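Uncharacterized ATP-binding protein MJ1010 (PDB 3BJO) is of uncharacterised function but probably binds ATP, this C-terminal domain belonging to the helix-turn-helix clan. Local coordinates at residues A[29-34]-A[40-45]. Residues are numbered along the deposited sequence; the frame is centred on the assembly and turned at random. Where two conformers were deposited one is given.
Sequences IKPKVN and IEIRKE
Lys30 CB packs against Ile42 O at 3.2 Å at the open end of a beta hairpin, strands 32-35 and 38-41. Just beyond, where the two arms separate and helix 44-52 begins after its N-cap residue, Arg43, a water bridges them, donating to Ile29 O and accepting from Lys44 N. The aliphatic stem of Lys30 crosses the side chain of Glu41: Lys30 CD lies 3.5 Å from Glu41 OE2. A long, flexible lysine suits this exposed edge, because its methylenes pack while its amine runs on past the carboxylate, Lys30 NZ ending 5.7 Å from Glu41 OE2. Pro31 has no N-H to offer Ile42 O, so the ladder of backbone bonds stops here on one side; Pro31 O still accepts from Ile42 N at 3.0 Å, the donor almost in line with the carbonyl. The same oxygen receives a CA-H...O contact from Glu41. Lys32 and Glu41 form a non-hydrogen-bonded antiparallel pair whose side chains run alongside each other on the polar face. With CG of Glu41 anti to its N (chi1 -171°), the carboxylate reaches the amine of Lys32, and Lys32 NZ meets the anti lone pair of Glu41 OE1 at 3.0 Å in a salt bridge; a weak bond to Lys30 O gives the amine a second acceptor. Val33 pairs with Ile40 through two backbone bonds, Val33 N to Ile40 O at 2.7 Å and Ile40 N to Val33 O at 2.9 Å. Their side chains take the other face, where branched apolar residues suit packing on Val71 and Ala68 of helix 67-75, respectively; Pro31 and Ile42 touch Tyr72 of the same helix. Across the hairpin, Val33 CG2 meets Ile42 CD1 at 3.7 Å.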
# COMPACT_ATOMS: atom_id res chain seq x y z
N ILE A 29 13.82 8.07 -5.53
CA ILE A 29 12.73 8.68 -6.30
C ILE A 29 11.74 9.31 -5.33
O ILE A 29 11.33 8.67 -4.32
CB ILE A 29 12.04 7.61 -7.26
CG1 ILE A 29 12.98 7.29 -8.44
CG2 ILE A 29 10.62 8.05 -7.72
CD1 ILE A 29 12.64 6.00 -9.26
N LYS A 30 11.37 10.58 -5.58
CA LYS A 30 10.22 11.19 -4.90
C LYS A 30 9.07 11.27 -5.89
O LYS A 30 9.07 12.16 -6.76
CB LYS A 30 10.56 12.58 -4.41
CG LYS A 30 11.67 12.67 -3.40
CD LYS A 30 11.99 14.17 -3.17
CE LYS A 30 12.89 14.40 -1.95
NZ LYS A 30 14.18 13.61 -1.97
N PRO A 31 8.08 10.35 -5.78
CA PRO A 31 7.03 10.35 -6.82
C PRO A 31 6.36 11.71 -6.93
O PRO A 31 6.16 12.41 -5.92
CB PRO A 31 6.02 9.31 -6.31
CG PRO A 31 6.87 8.36 -5.42
CD PRO A 31 7.87 9.28 -4.78
N LYS A 32 6.03 12.06 -8.16
CA LYS A 32 5.19 13.23 -8.43
C LYS A 32 3.80 12.71 -8.76
O LYS A 32 3.60 11.96 -9.71
CB LYS A 32 5.81 14.07 -9.55
CG LYS A 32 6.96 15.01 -9.04
CD LYS A 32 7.98 15.34 -10.16
CE LYS A 32 9.39 15.72 -9.55
NZ LYS A 32 9.93 14.77 -8.44
N VAL A 33 2.85 13.06 -7.91
CA VAL A 33 1.45 12.60 -7.99
C VAL A 33 0.56 13.66 -8.65
O VAL A 33 0.52 14.82 -8.22
CB VAL A 33 0.90 12.33 -6.54
CG1 VAL A 33 -0.40 11.55 -6.59
CG2 VAL A 33 1.94 11.59 -5.68
N ASN A 34 -0.16 13.25 -9.68
CA ASN A 34 -1.11 14.10 -10.41
C ASN A 34 -2.51 14.00 -9.80
O ASN A 34 -3.08 12.91 -9.72
CB ASN A 34 -1.18 13.67 -11.89
CG ASN A 34 0.10 14.01 -12.66
OD1 ASN A 34 1.04 14.59 -12.13
ND2 ASN A 34 0.11 13.66 -13.94
N ILE A 40 2.07 16.94 -7.07
CA ILE A 40 2.54 16.94 -5.69
C ILE A 40 3.61 15.87 -5.47
O ILE A 40 3.43 14.67 -5.76
CB ILE A 40 1.38 16.76 -4.67
CG1 ILE A 40 0.41 17.96 -4.72
CG2 ILE A 40 1.95 16.59 -3.25
CD1 ILE A 40 -0.97 17.70 -4.09
N GLU A 41 4.73 16.33 -4.93
CA GLU A 41 5.85 15.46 -4.66
C GLU A 41 5.67 14.89 -3.28
O GLU A 41 5.36 15.62 -2.32
CB GLU A 41 7.15 16.27 -4.71
CG GLU A 41 8.41 15.44 -4.64
CD GLU A 41 9.64 16.31 -4.77
OE1 GLU A 41 10.25 16.32 -5.87
OE2 GLU A 41 9.95 17.01 -3.78
N ILE A 42 5.86 13.58 -3.18
CA ILE A 42 5.86 12.89 -1.90
C ILE A 42 7.14 12.08 -1.77
O ILE A 42 7.85 11.89 -2.76
CB ILE A 42 4.62 11.92 -1.73
CG1 ILE A 42 4.59 10.86 -2.83
CG2 ILE A 42 3.30 12.73 -1.72
CD1 ILE A 42 3.44 9.91 -2.73
N ARG A 43 7.35 11.58 -0.55
CA ARG A 43 8.60 10.96 -0.10
C ARG A 43 8.33 9.57 0.41
O ARG A 43 7.26 9.30 0.97
CB ARG A 43 9.17 11.76 1.09
CG ARG A 43 9.49 13.18 0.85
CD ARG A 43 10.27 13.74 2.09
NE ARG A 43 9.34 13.89 3.23
CZ ARG A 43 9.61 13.58 4.51
NH1 ARG A 43 10.78 13.06 4.89
NH2 ARG A 43 8.67 13.77 5.42
N LYS A 44 9.32 8.70 0.26
CA LYS A 44 9.29 7.35 0.83
C LYS A 44 8.80 7.36 2.27
O LYS A 44 7.95 6.55 2.64
CB LYS A 44 10.67 6.72 0.84
CG LYS A 44 10.58 5.19 1.08
CD LYS A 44 11.93 4.52 1.08
CE LYS A 44 11.78 3.01 1.31
NZ LYS A 44 13.11 2.31 1.32
N GLU A 45 9.32 8.28 3.07
CA GLU A 45 8.97 8.34 4.49
C GLU A 45 7.47 8.46 4.67
O GLU A 45 6.92 7.84 5.53
CB GLU A 45 9.70 9.49 5.21
CG GLU A 45 11.21 9.56 4.98
CD GLU A 45 11.56 10.09 3.58
OE1 GLU A 45 11.53 11.30 3.37
OE2 GLU A 45 11.89 9.29 2.70
O HOH W 1 11.61 9.37 -1.53